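Long-range contacts in NADH kinase POS5, mitochondrial (Saccharomyces cerevisiae, PDB 3AFO), which phosphorylates NADH and NAD(+) with ATP, preferring NADH about twofold, and is a key mitochondrial source of the cellular reductant NADPH: residues 6-11 with 101-106; 41-46 with 114-119; 284-289 with 309-314. All blocks are in the same frame, centred on the assembly; numbering follows the deposited sequence. Where two conformers were deposited one is given.

Interaction 1. Residues 6-11 with 101-106; sequences KFVKIK and HILYTG
His-101 starts the pairing by giving its backbone N to Phe-7 O at 2.7 Å, a bond bent to 139° at the hydrogen, with the donor tilted from the carbonyl plane. The same oxygen sits close to the plane of the imidazole, at its edge, 3.6 Å from His-101 CD2. Beyond this pair, the ring is hydrogen-bonded through ND1 to ND1 of His-67. His-101 O in turn accepts from Lys-9 N and is also met by the CA-H of Val-8.

At Ile-102 the contact passes to the other face of the strands. The chain of Lys-11 leaves with CG anti to the carbonyl carbon (chi1 -73°) and stays extended to its end, which carries it across the isoleucine: Lys-11 CD lies 3.8 Å from Ile-102 CG2, and NZ ends near CD1.

Leu-103 uses both its N and its O, N to Lys-9 O at a nearly straight 169° and O from Lys-11 N at 2.9 Å. Its CD1 meets Val-8 CG1 at 3.9 Å. This is regular parallel pairing, with strand 8-12 added at the margin of the alpha/beta N-terminal domain; helix 79-86 covers the face carrying Val-8, Ile-10 and Leu-103, and backbone bonds tie Tyr-104 to Val-75 of strand 74-76 and to Val-77 just after it.

Tyr-104 runs alongside Lys-11, its CD1 3.7 Å from Lys-11 CB, while Ile-102 CG2 rests over one ring face, off toward the rim. A water in the ring plane bridges Tyr-104 OH and Lys-11 NZ, weakly at both ends.

Thr-105 gives its N to Lys-11 O at 2.9 Å. Its OG1 is bonded to Val-77 O, and its CG2 packs against Ile-10 CG2 at 3.5 Å.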
ATOM      1  N   LYS A   6      19.986  16.026 -53.446  1.00 35.54           N
ATOM      2  CA  LYS A   6      20.844  15.237 -54.337  1.00 34.71           C
ATOM      3  C   LYS A   6      22.002  14.585 -53.566  1.00 33.52           C
ATOM      4  O   LYS A   6      22.748  13.785 -54.129  1.00 33.23           O
ATOM      5  CB  LYS A   6      21.414  16.119 -55.460  1.00 34.77           C
ATOM      6  CG  LYS A   6      20.409  17.062 -56.117  1.00 35.92           C
ATOM      7  CD  LYS A   6      19.755  16.442 -57.336  1.00 38.77           C
ATOM      8  CE  LYS A   6      19.085  17.524 -58.185  1.00 40.18           C
ATOM      9  NZ  LYS A   6      18.864  17.058 -59.582  1.00 41.42           N
ATOM     10  N   PHE A   7      22.156  14.954 -52.293  1.00 32.36           N
ATOM     11  CA  PHE A   7      23.188  14.375 -51.422  1.00 31.78           C
ATOM     12  C   PHE A   7      22.684  13.136 -50.660  1.00 31.25           C
ATOM     13  O   PHE A   7      23.420  12.517 -49.887  1.00 30.75           O
ATOM     14  CB  PHE A   7      23.717  15.425 -50.436  1.00 31.72           C
ATOM     15  CG  PHE A   7      24.424  16.588 -51.094  1.00 32.08           C
ATOM     16  CD1 PHE A   7      25.130  16.418 -52.292  1.00 33.37           C
ATOM     17  CD2 PHE A   7      24.401  17.849 -50.506  1.00 31.74           C
ATOM     18  CE1 PHE A   7      25.788  17.493 -52.897  1.00 33.73           C
ATOM     19  CE2 PHE A   7      25.064  18.926 -51.095  1.00 31.60           C
ATOM     20  CZ  PHE A   7      25.755  18.748 -52.294  1.00 32.54           C
ATOM     21  N   VAL A   8      21.416  12.800 -50.878  1.00 30.74           N
ATOM     22  CA  VAL A   8      20.794  11.630 -50.274  1.00 30.67           C
ATOM     23  C   VAL A   8      20.065  10.822 -51.344  1.00 30.98           C
ATOM     24  O   VAL A   8      19.285  11.374 -52.119  1.00 30.97           O
ATOM     25  CB  VAL A   8      19.771  12.033 -49.164  1.00 30.50           C
ATOM     26  CG1 VAL A   8      18.895  10.837 -48.743  1.00 30.30           C
ATOM     27  CG2 VAL A   8      20.488  12.612 -47.959  1.00 29.53           C
ATOM     28  N   LYS A   9      20.339   9.523 -51.393  0.50 31.07           N
ATOM     29  CA  LYS A   9      19.553   8.604 -52.208  0.50 31.32           C
ATOM     30  C   LYS A   9      18.816   7.632 -51.298  0.50 31.35           C
ATOM     31  O   LYS A   9      19.407   7.057 -50.383  0.50 31.43           O
ATOM     32  CB  LYS A   9      20.440   7.837 -53.196  0.50 31.22           C
ATOM     33  CG  LYS A   9      20.887   8.654 -54.400  0.50 31.07           C
ATOM     34  CD  LYS A   9      21.636   7.787 -55.409  0.50 31.74           C
ATOM     35  CE  LYS A   9      20.813   6.579 -55.831  0.50 32.05           C
ATOM     36  NZ  LYS A   9      21.641   5.612 -56.607  0.50 33.18           N
ATOM     37  N   ILE A  10      17.524   7.467 -51.550  1.00 31.57           N
ATOM     38  CA  ILE A  10      16.695   6.520 -50.801  1.00 31.76           C
ATOM     39  C   ILE A  10      16.576   5.234 -51.625  1.00 31.91           C
ATOM     40  O   ILE A  10      16.055   5.271 -52.739  1.00 32.30           O
ATOM     41  CB  ILE A  10      15.295   7.106 -50.495  1.00 31.34           C
ATOM     42  CG1 ILE A  10      15.413   8.374 -49.636  1.00 31.31           C
ATOM     43  CG2 ILE A  10      14.416   6.063 -49.802  1.00 31.86           C
ATOM     44  CD1 ILE A  10      14.114   9.187 -49.527  1.00 31.18           C
ATOM     45  N   LYS A  11      17.063   4.120 -51.072  1.00 31.88           N
ATOM     46  CA  LYS A  11      17.100   2.819 -51.769  1.00 32.16           C
ATOM     47  C   LYS A  11      16.251   1.738 -51.076  1.00 32.02           C
ATOM     48  O   LYS A  11      16.111   1.754 -49.846  1.00 31.35           O
ATOM     49  CB  LYS A  11      18.544   2.324 -51.896  1.00 31.79           C
ATOM     50  CG  LYS A  11      19.373   3.082 -52.925  1.00 33.38           C
ATOM     51  CD  LYS A  11      20.716   2.424 -53.149  1.00 35.04           C
ATOM     52  CE  LYS A  11      21.623   3.298 -53.995  1.00 36.93           C
ATOM     53  NZ  LYS A  11      22.944   2.633 -54.222  1.00 38.41           N
ATOM     54  N   HIS A 101      24.695  10.201 -49.344  1.00 31.39           N
ATOM     55  CA  HIS A 101      24.258   9.405 -48.207  1.00 30.32           C
ATOM     56  C   HIS A 101      23.160   8.477 -48.692  1.00 29.76           C
ATOM     57  O   HIS A 101      22.198   8.922 -49.304  1.00 29.99           O
ATOM     58  CB  HIS A 101      23.728  10.313 -47.093  1.00 30.06           C
ATOM     59  CG  HIS A 101      24.785  11.164 -46.465  1.00 29.18           C
ATOM     60  ND1 HIS A 101      25.580  10.717 -45.433  1.00 28.68           N
ATOM     61  CD2 HIS A 101      25.190  12.428 -46.735  1.00 27.47           C
ATOM     62  CE1 HIS A 101      26.429  11.672 -45.089  1.00 28.13           C
ATOM     63  NE2 HIS A 101      26.216  12.717 -45.869  1.00 27.38           N
ATOM     64  N   ILE A 102      23.312   7.187 -48.433  1.00 29.16           N
ATOM     65  CA  ILE A 102      22.284   6.226 -48.814  1.00 28.59           C
ATOM     66  C   ILE A 102      21.465   5.821 -47.588  1.00 28.21           C
ATOM     67  O   ILE A 102      22.021   5.468 -46.560  1.00 28.51           O
ATOM     68  CB  ILE A 102      22.879   4.973 -49.502  1.00 28.64           C
ATOM     69  CG1 ILE A 102      23.699   5.380 -50.737  1.00 29.28           C
ATOM     70  CG2 ILE A 102      21.758   4.010 -49.885  1.00 27.69           C
ATOM     71  CD1 ILE A 102      24.595   4.277 -51.289  1.00 30.78           C
ATOM     72  N   LEU A 103      20.149   5.913 -47.717  1.00 27.68           N
ATOM     73  CA  LEU A 103      19.217   5.494 -46.687  1.00 27.66           C
ATOM     74  C   LEU A 103      18.378   4.380 -47.271  1.00 27.81           C
ATOM     75  O   LEU A 103      17.670   4.591 -48.253  1.00 27.83           O
ATOM     76  CB  LEU A 103      18.293   6.651 -46.289  1.00 27.39           C
ATOM     77  CG  LEU A 103      18.950   7.939 -45.772  1.00 26.34           C
ATOM     78  CD1 LEU A 103      17.871   8.964 -45.436  1.00 26.86           C
ATOM     79  CD2 LEU A 103      19.856   7.670 -44.564  1.00 24.81           C
ATOM     80  N   TYR A 104      18.451   3.201 -46.667  1.00 27.96           N
ATOM     81  CA  TYR A 104      17.610   2.081 -47.089  1.00 28.17           C
ATOM     82  C   TYR A 104      16.295   2.073 -46.325  1.00 28.81           C
ATOM     83  O   TYR A 104      16.267   2.316 -45.113  1.00 28.50           O
ATOM     84  CB  TYR A 104      18.353   0.761 -46.921  1.00 27.90           C
ATOM     85  CG  TYR A 104      19.618   0.708 -47.743  1.00 27.93           C
ATOM     86  CD1 TYR A 104      19.595   0.249 -49.063  1.00 28.04           C
ATOM     87  CD2 TYR A 104      20.829   1.124 -47.210  1.00 27.07           C
ATOM     88  CE1 TYR A 104      20.748   0.218 -49.830  1.00 27.60           C
ATOM     89  CE2 TYR A 104      21.984   1.095 -47.963  1.00 27.10           C
ATOM     90  CZ  TYR A 104      21.933   0.640 -49.273  1.00 28.08           C
ATOM     91  OH  TYR A 104      23.089   0.614 -50.008  1.00 29.45           O
ATOM     92  N   THR A 105      15.209   1.814 -47.043  1.00 29.10           N
ATOM     93  CA  THR A 105      13.884   1.798 -46.456  1.00 29.81           C
ATOM     94  C   THR A 105      12.932   0.858 -47.195  1.00 30.54           C
ATOM     95  O   THR A 105      13.207   0.427 -48.321  1.00 30.33           O
ATOM     96  CB  THR A 105      13.275   3.220 -46.405  1.00 30.16           C
ATOM     97  OG1 THR A 105      12.184   3.218 -45.487  1.00 28.95           O
ATOM     98  CG2 THR A 105      12.773   3.678 -47.781  1.00 30.30           C
ATOM     99  N   GLY A 106      11.811   0.553 -46.549  1.00 31.26           N
ATOM    100  CA  GLY A 106      10.747  -0.245 -47.148  1.00 32.36           C
ATOM    101  C   GLY A 106       9.706  -0.616 -46.103  1.00 33.26           C
ATOM    102  O   GLY A 106       9.703  -0.050 -45.010  1.00 33.12           O
TER
HETATM  103  O   HOH W   1      22.266  -0.395 -53.083  1.00 53.32           O

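Interaction 2. Residues 41-46 with 114-119; sequences LQNVYI and RTDLLV
Val-44, Tyr-45 and Ile-46 pair in parallel with Leu-117, Leu-118 and Val-119, the strand axes 4.8 Å apart and inclined by 29°, with Tyr-45 N bonded to Leu-117 O and Val-119 N to Tyr-45 O.

Ahead of this ladder, side chains join the backbone in the pairing. Asp-116 OD2 accepts two successive amides: Gln-42 N approaches at 3.0 Å nearly in line with the carboxylate C-O bond, whereas Asn-43 N arrives at 2.9 Å from well above the plane, 65° out of it. The other oxygen, OD1, is bonded to Ser-20 N, so three backbone N-H groups donate to this buried carboxylate, which would probably favour its ionised form. Asn-43 replies with ND2, which reaches Arg-114 O at 2.7 Å with the acceptor only 3° out of the amide plane. Asn-43 OD1 bonds to Asn-74 ND2, so both ends of the amide are held and its rotation is fixed. Asn-43 O receives Asp-116 N and, weakly, Leu-117 N.

Strands 43-48 and 117-122 are neighbours inside the five-stranded parallel sheet of the N-terminal domain, and the second runs on into the glycine-rich GGDG motif of NAD kinases.

One face of the pair is aliphatic: Val-44 CG1 meets Val-119 CG2 at 3.6 Å, and helix 53-69 covers Ile-46 and Val-119. On the other, Tyr-45 stands with CG anti to its backbone N, alongside Leu-118, whose CD1 lies 3.7 Å from Tyr-45 CD2. Thr-115 crosses at the base of that tyrosine, its OG1 3.4 Å from Tyr-45 CB and itself bonded to Ile-111 O.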
ATOM      1  N   LEU A  41      28.799  -6.884 -38.199  1.00 33.51           N
ATOM      2  CA  LEU A  41      27.642  -5.985 -38.137  1.00 32.81           C
ATOM      3  C   LEU A  41      27.614  -5.071 -39.359  1.00 32.56           C
ATOM      4  O   LEU A  41      28.597  -4.385 -39.635  1.00 32.82           O
ATOM      5  CB  LEU A  41      27.707  -5.141 -36.853  1.00 32.49           C
ATOM      6  CG  LEU A  41      26.817  -3.903 -36.715  1.00 31.62           C
ATOM      7  CD1 LEU A  41      25.349  -4.272 -36.820  1.00 30.85           C
ATOM      8  CD2 LEU A  41      27.101  -3.170 -35.411  1.00 29.94           C
ATOM      9  N   GLN A  42      26.492  -5.059 -40.072  1.00 32.18           N
ATOM     10  CA  GLN A  42      26.332  -4.206 -41.246  1.00 31.99           C
ATOM     11  C   GLN A  42      25.019  -3.414 -41.290  1.00 30.95           C
ATOM     12  O   GLN A  42      25.048  -2.197 -41.485  1.00 30.97           O
ATOM     13  CB  GLN A  42      26.470  -5.023 -42.537  1.00 32.65           C
ATOM     14  CG  GLN A  42      27.888  -5.448 -42.881  1.00 34.81           C
ATOM     15  CD  GLN A  42      27.973  -6.023 -44.286  1.00 38.02           C
ATOM     16  OE1 GLN A  42      27.462  -7.111 -44.563  1.00 38.48           O
ATOM     17  NE2 GLN A  42      28.606  -5.277 -45.187  1.00 38.91           N
ATOM     18  N   ASN A  43      23.885  -4.106 -41.133  1.00 29.39           N
ATOM     19  CA  ASN A  43      22.564  -3.502 -41.306  1.00 27.79           C
ATOM     20  C   ASN A  43      22.028  -2.899 -39.995  1.00 27.41           C
ATOM     21  O   ASN A  43      21.572  -3.626 -39.101  1.00 27.48           O
ATOM     22  CB  ASN A  43      21.559  -4.520 -41.841  1.00 27.11           C
ATOM     23  CG  ASN A  43      21.974  -5.136 -43.183  1.00 27.57           C
ATOM     24  OD1 ASN A  43      22.888  -4.654 -43.871  1.00 24.36           O
ATOM     25  ND2 ASN A  43      21.285  -6.213 -43.559  1.00 24.53           N
ATOM     26  N   VAL A  44      22.085  -1.580 -39.893  1.00 26.06           N
ATOM     27  CA  VAL A  44      21.675  -0.887 -38.675  1.00 25.54           C
ATOM     28  C   VAL A  44      20.357  -0.156 -38.909  1.00 25.15           C
ATOM     29  O   VAL A  44      20.296   0.801 -39.679  1.00 25.31           O
ATOM     30  CB  VAL A  44      22.776   0.091 -38.199  1.00 25.63           C
ATOM     31  CG1 VAL A  44      22.354   0.833 -36.914  1.00 25.26           C
ATOM     32  CG2 VAL A  44      24.094  -0.669 -37.960  1.00 25.13           C
ATOM     33  N   TYR A  45      19.303  -0.624 -38.245  1.00 24.91           N
ATOM     34  CA  TYR A  45      17.993   0.031 -38.270  1.00 24.70           C
ATOM     35  C   TYR A  45      17.871   1.079 -37.153  1.00 24.45           C
ATOM     36  O   TYR A  45      18.067   0.774 -35.972  1.00 24.54           O
ATOM     37  CB  TYR A  45      16.881  -1.011 -38.162  1.00 24.98           C
ATOM     38  CG  TYR A  45      15.467  -0.477 -38.072  1.00 25.81           C
ATOM     39  CD1 TYR A  45      15.024   0.540 -38.912  1.00 26.69           C
ATOM     40  CD2 TYR A  45      14.557  -1.031 -37.171  1.00 27.25           C
ATOM     41  CE1 TYR A  45      13.723   1.015 -38.840  1.00 28.83           C
ATOM     42  CE2 TYR A  45      13.246  -0.568 -37.095  1.00 28.42           C
ATOM     43  CZ  TYR A  45      12.838   0.455 -37.931  1.00 30.25           C
ATOM     44  OH  TYR A  45      11.545   0.926 -37.869  1.00 31.04           O
ATOM     45  N   ILE A  46      17.540   2.309 -37.540  1.00 24.18           N
ATOM     46  CA  ILE A  46      17.485   3.416 -36.589  1.00 23.86           C
ATOM     47  C   ILE A  46      16.084   3.994 -36.527  1.00 23.59           C
ATOM     48  O   ILE A  46      15.494   4.336 -37.560  1.00 23.59           O
ATOM     49  CB  ILE A  46      18.494   4.549 -36.933  1.00 24.00           C
ATOM     50  CG1 ILE A  46      19.876   3.974 -37.239  1.00 23.95           C
ATOM     51  CG2 ILE A  46      18.588   5.562 -35.780  1.00 23.25           C
ATOM     52  CD1 ILE A  46      20.779   4.936 -37.965  1.00 25.54           C
ATOM     53  N   ARG A 114      16.073  -7.956 -42.308  1.00 32.45           N
ATOM     54  CA  ARG A 114      17.424  -7.540 -42.663  1.00 31.31           C
ATOM     55  C   ARG A 114      18.196  -6.813 -41.568  1.00 29.70           C
ATOM     56  O   ARG A 114      19.393  -6.595 -41.691  1.00 29.45           O
ATOM     57  CB  ARG A 114      17.392  -6.756 -43.974  1.00 31.91           C
ATOM     58  CG  ARG A 114      17.160  -7.693 -45.154  1.00 33.96           C
ATOM     59  CD  ARG A 114      16.563  -6.994 -46.334  1.00 37.76           C
ATOM     60  NE  ARG A 114      16.350  -7.933 -47.432  1.00 39.78           N
ATOM     61  CZ  ARG A 114      15.177  -8.474 -47.742  1.00 40.73           C
ATOM     62  NH1 ARG A 114      14.084  -8.177 -47.040  1.00 40.56           N
ATOM     63  NH2 ARG A 114      15.098  -9.319 -48.760  1.00 41.52           N
ATOM     64  N   THR A 115      17.514  -6.475 -40.479  1.00 28.53           N
ATOM     65  CA  THR A 115      18.143  -5.765 -39.364  1.00 26.25           C
ATOM     66  C   THR A 115      19.116  -6.616 -38.531  1.00 25.68           C
ATOM     67  O   THR A 115      18.731  -7.641 -37.978  1.00 25.82           O
ATOM     68  CB  THR A 115      17.053  -5.145 -38.449  1.00 26.32           C
ATOM     69  OG1 THR A 115      16.276  -4.199 -39.199  1.00 24.94           O
ATOM     70  CG2 THR A 115      17.685  -4.444 -37.265  1.00 25.79           C
ATOM     71  N   ASP A 116      20.371  -6.186 -38.433  1.00 24.96           N
ATOM     72  CA  ASP A 116      21.336  -6.796 -37.510  1.00 25.12           C
ATOM     73  C   ASP A 116      21.231  -6.169 -36.113  1.00 24.93           C
ATOM     74  O   ASP A 116      21.489  -6.824 -35.097  1.00 24.13           O
ATOM     75  CB  ASP A 116      22.785  -6.618 -37.994  1.00 25.61           C
ATOM     76  CG  ASP A 116      23.025  -7.140 -39.424  1.00 28.04           C
ATOM     77  OD1 ASP A 116      22.180  -7.907 -39.956  1.00 28.27           O
ATOM     78  OD2 ASP A 116      24.080  -6.767 -40.000  1.00 29.12           O
ATOM     79  N   LEU A 117      20.884  -4.882 -36.081  1.00 24.61           N
ATOM     80  CA  LEU A 117      20.907  -4.102 -34.854  1.00 24.00           C
ATOM     81  C   LEU A 117      19.842  -3.018 -34.905  1.00 24.13           C
ATOM     82  O   LEU A 117      19.725  -2.298 -35.900  1.00 24.10           O
ATOM     83  CB  LEU A 117      22.288  -3.467 -34.651  1.00 24.04           C
ATOM     84  CG  LEU A 117      22.527  -2.564 -33.432  1.00 23.13           C
ATOM     85  CD1 LEU A 117      22.766  -3.392 -32.189  1.00 21.17           C
ATOM     86  CD2 LEU A 117      23.708  -1.625 -33.672  1.00 21.05           C
ATOM     87  N   LEU A 118      19.062  -2.928 -33.830  1.00 23.69           N
ATOM     88  CA  LEU A 118      18.098  -1.860 -33.636  1.00 23.30           C
ATOM     89  C   LEU A 118      18.732  -0.770 -32.771  1.00 22.99           C
ATOM     90  O   LEU A 118      19.207  -1.052 -31.675  1.00 22.83           O
ATOM     91  CB  LEU A 118      16.801  -2.397 -32.990  1.00 23.50           C
ATOM     92  CG  LEU A 118      15.771  -1.374 -32.460  1.00 23.62           C
ATOM     93  CD1 LEU A 118      15.201  -0.497 -33.577  1.00 23.54           C
ATOM     94  CD2 LEU A 118      14.636  -2.046 -31.665  1.00 23.85           C
ATOM     95  N   VAL A 119      18.748   0.463 -33.285  1.00 22.54           N
ATOM     96  CA  VAL A 119      19.225   1.623 -32.543  1.00 22.12           C
ATOM     97  C   VAL A 119      18.040   2.573 -32.340  1.00 21.89           C
ATOM     98  O   VAL A 119      17.399   2.980 -33.301  1.00 22.34           O
ATOM     99  CB  VAL A 119      20.370   2.366 -33.284  1.00 22.51           C
ATOM    100  CG1 VAL A 119      20.715   3.668 -32.564  1.00 22.96           C
ATOM    101  CG2 VAL A 119      21.636   1.477 -33.397  1.00 22.35           C
TER

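Interaction 3. Residues 284-289 with 309-314; sequences IKIGSK and QDLDVG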
ATOM      1  N   ILE A 284      -7.929 -14.294 -19.081  1.00 21.04           N
ATOM      2  CA  ILE A 284      -8.836 -13.278 -18.544  1.00 21.11           C
ATOM      3  C   ILE A 284     -10.047 -13.076 -19.471  1.00 21.78           C
ATOM      4  O   ILE A 284      -9.893 -12.716 -20.636  1.00 21.65           O
ATOM      5  CB  ILE A 284      -8.108 -11.931 -18.254  1.00 20.93           C
ATOM      6  CG1 ILE A 284      -6.934 -12.152 -17.282  1.00 19.90           C
ATOM      7  CG2 ILE A 284      -9.107 -10.881 -17.715  1.00 20.64           C
ATOM      8  CD1 ILE A 284      -6.128 -10.885 -16.945  1.00 20.30           C
ATOM      9  N   LYS A 285     -11.236 -13.360 -18.945  1.00 22.46           N
ATOM     10  CA  LYS A 285     -12.476 -13.196 -19.685  1.00 23.56           C
ATOM     11  C   LYS A 285     -13.222 -11.947 -19.205  1.00 23.77           C
ATOM     12  O   LYS A 285     -13.345 -11.713 -17.995  1.00 23.30           O
ATOM     13  CB  LYS A 285     -13.351 -14.432 -19.503  1.00 23.91           C
ATOM     14  CG  LYS A 285     -14.578 -14.490 -20.414  1.00 26.50           C
ATOM     15  CD  LYS A 285     -15.287 -15.842 -20.237  1.00 30.60           C
ATOM     16  CE  LYS A 285     -16.469 -15.995 -21.194  1.00 32.62           C
ATOM     17  NZ  LYS A 285     -17.217 -17.263 -20.895  1.00 34.94           N
ATOM     18  N   ILE A 286     -13.692 -11.148 -20.160  1.00 23.81           N
ATOM     19  CA  ILE A 286     -14.464  -9.944 -19.873  1.00 24.96           C
ATOM     20  C   ILE A 286     -15.881 -10.349 -19.469  1.00 26.43           C
ATOM     21  O   ILE A 286     -16.627 -10.907 -20.283  1.00 25.15           O
ATOM     22  CB  ILE A 286     -14.518  -8.989 -21.111  1.00 24.79           C
ATOM     23  CG1 ILE A 286     -13.121  -8.779 -21.725  1.00 24.96           C
ATOM     24  CG2 ILE A 286     -15.206  -7.673 -20.762  1.00 25.01           C
ATOM     25  CD1 ILE A 286     -12.032  -8.230 -20.753  1.00 23.85           C
ATOM     26  N   GLY A 287     -16.229 -10.098 -18.208  1.00 27.65           N
ATOM     27  CA  GLY A 287     -17.559 -10.418 -17.693  1.00 30.83           C
ATOM     28  C   GLY A 287     -18.420  -9.180 -17.526  1.00 33.36           C
ATOM     29  O   GLY A 287     -18.092  -8.107 -18.026  1.00 32.85           O
ATOM     30  N   SER A 288     -19.535  -9.338 -16.826  1.00 36.30           N
ATOM     31  CA  SER A 288     -20.403  -8.218 -16.477  1.00 39.46           C
ATOM     32  C   SER A 288     -21.187  -8.606 -15.233  1.00 41.54           C
ATOM     33  O   SER A 288     -21.146  -9.762 -14.814  1.00 41.69           O
ATOM     34  CB  SER A 288     -21.359  -7.890 -17.631  1.00 39.31           C
ATOM     35  OG  SER A 288     -22.209  -8.989 -17.906  1.00 39.77           O
ATOM     36  N   LYS A 289     -21.885  -7.642 -14.636  1.00 44.79           N
ATOM     37  CA  LYS A 289     -22.830  -7.933 -13.547  1.00 47.86           C
ATOM     38  C   LYS A 289     -24.247  -8.097 -14.102  1.00 49.70           C
ATOM     39  O   LYS A 289     -24.584  -7.508 -15.133  1.00 49.99           O
ATOM     40  CB  LYS A 289     -22.779  -6.862 -12.442  1.00 48.15           C
ATOM     41  CG  LYS A 289     -22.019  -5.581 -12.804  1.00 49.37           C
ATOM     42  CD  LYS A 289     -22.852  -4.632 -13.663  1.00 51.20           C
ATOM     43  CE  LYS A 289     -21.968  -3.903 -14.667  1.00 52.21           C
ATOM     44  NZ  LYS A 289     -21.562  -4.788 -15.808  1.00 53.29           N
ATOM     45  N   GLN A 309      -7.626  -2.450 -29.180  1.00 34.92           N
ATOM     46  CA  GLN A 309      -9.026  -2.718 -29.441  1.00 35.63           C
ATOM     47  C   GLN A 309      -9.846  -2.450 -28.209  1.00 35.63           C
ATOM     48  O   GLN A 309      -9.384  -2.626 -27.074  1.00 35.55           O
ATOM     49  CB  GLN A 309      -9.202  -4.197 -29.725  1.00 35.90           C
ATOM     50  CG  GLN A 309      -9.297  -4.562 -31.171  1.00 37.69           C
ATOM     51  CD  GLN A 309      -9.788  -5.971 -31.326  1.00 38.17           C
ATOM     52  OE1 GLN A 309      -9.147  -6.795 -31.970  1.00 40.44           O
ATOM     53  NE2 GLN A 309     -10.929  -6.270 -30.706  1.00 38.79           N
ATOM     54  N   ASP A 310     -11.082  -2.046 -28.432  1.00 35.42           N
ATOM     55  CA  ASP A 310     -12.071  -2.121 -27.392  1.00 35.19           C
ATOM     56  C   ASP A 310     -12.602  -3.536 -27.418  1.00 34.47           C
ATOM     57  O   ASP A 310     -12.754  -4.133 -28.491  1.00 34.77           O
ATOM     58  CB  ASP A 310     -13.141  -1.070 -27.618  1.00 35.73           C
ATOM     59  CG  ASP A 310     -12.563   0.324 -27.576  1.00 37.73           C
ATOM     60  OD1 ASP A 310     -11.361   0.432 -27.243  1.00 39.52           O
ATOM     61  OD2 ASP A 310     -13.280   1.299 -27.871  1.00 39.77           O
ATOM     62  N   LEU A 311     -12.806  -4.091 -26.230  1.00 33.09           N
ATOM     63  CA  LEU A 311     -13.280  -5.456 -26.083  1.00 31.58           C
ATOM     64  C   LEU A 311     -14.694  -5.458 -25.538  1.00 30.99           C
ATOM     65  O   LEU A 311     -15.123  -4.506 -24.871  1.00 30.90           O
ATOM     66  CB  LEU A 311     -12.358  -6.278 -25.171  1.00 31.31           C
ATOM     67  CG  LEU A 311     -10.880  -6.458 -25.533  1.00 30.83           C
ATOM     68  CD1 LEU A 311     -10.239  -7.510 -24.613  1.00 29.56           C
ATOM     69  CD2 LEU A 311     -10.679  -6.820 -27.004  1.00 29.01           C
ATOM     70  N   ASP A 312     -15.404  -6.540 -25.838  1.00 30.24           N
ATOM     71  CA  ASP A 312     -16.787  -6.738 -25.431  1.00 29.93           C
ATOM     72  C   ASP A 312     -16.874  -7.850 -24.391  1.00 29.26           C
ATOM     73  O   ASP A 312     -15.980  -8.690 -24.287  1.00 29.15           O
ATOM     74  CB  ASP A 312     -17.650  -7.105 -26.654  1.00 29.95           C
ATOM     75  CG  ASP A 312     -17.384  -6.196 -27.854  1.00 31.58           C
ATOM     76  OD1 ASP A 312     -17.318  -4.961 -27.669  1.00 33.20           O
ATOM     77  OD2 ASP A 312     -17.229  -6.712 -28.977  1.00 33.97           O
ATOM     78  N   VAL A 313     -17.959  -7.842 -23.626  1.00 28.90           N
ATOM     79  CA  VAL A 313     -18.289  -8.945 -22.729  1.00 28.76           C
ATOM     80  C   VAL A 313     -18.231 -10.258 -23.508  1.00 28.43           C
ATOM     81  O   VAL A 313     -18.838 -10.377 -24.580  1.00 28.00           O
ATOM     82  CB  VAL A 313     -19.696  -8.735 -22.106  1.00 29.21           C
ATOM     83  CG1 VAL A 313     -20.195 -10.000 -21.411  1.00 29.50           C
ATOM     84  CG2 VAL A 313     -19.680  -7.558 -21.141  1.00 29.12           C
ATOM     85  N   GLY A 314     -17.478 -11.223 -22.979  1.00 27.61           N
ATOM     86  CA  GLY A 314     -17.301 -12.518 -23.616  1.00 26.74           C
ATOM     87  C   GLY A 314     -15.967 -12.718 -24.315  1.00 26.38           C
ATOM     88  O   GLY A 314     -15.559 -13.859 -24.537  1.00 26.85           O
TER
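Ile-286 presses its branched CB against the backbone turning past it, with Asp-312 O 3.5 Å from that carbon. Its two branches divide the work. CG1, anti to the carbonyl carbon (chi1 -48°), looks to Leu-311, whose CD1 lies 4.3 Å away; CG2 comes near Val-313 CA.

Val-313 places CG1 anti to its backbone N (chi1 168°), which sets CG2 against segment 284-289, where it sits 3.5 Å from Gly-287 O and 3.9 Å from Ser-288 CB. An alanine here removes CG1 and CG2, and would probably leave Gly-287 O and Ser-288 CB without their apolar neighbour and open a gap beside them.

The touching parts, 285-288 and 311-314, run 87° apart, as the chain leaves strand 306-311 in one sheet of the beta sandwich and passes to the sheet of strand 282-286, where strand 316-321 pairs with it. Gly-314, with its positive phi, continues that turn and gives its N to Ile-286 O at 2.8 Å, while Ile-286 also shares a backbone bond with Asp-315.

With one direct hydrogen bond and otherwise aliphatic carbons laid against carbonyl oxygens and one another, the contact depends on shape more than on charge.

Overall arrangement
Interactions 1 and 2 lie on the same side of the chain's centre, their centres 15 Å apart, and their segments alternate along the chain: 6-11, 41-46, 101-106, 114-119. Strand 74-76 lies between them, bonded to strand 43-48 on one side and to Tyr-104 on the other, which places both contacts in the alpha/beta N-terminal part of the fold. Interaction 3 comes later, in the C-terminal beta sandwich across the chain's centre, centred 47 Å from interaction 1 and 40 Å from interaction 2. A bound NADH lies about 13 Å from the side chain of Leu-118, and one lies about 12 Å from that of Ser-288, consistent with interactions 2 and 3 being framework and not binding surface.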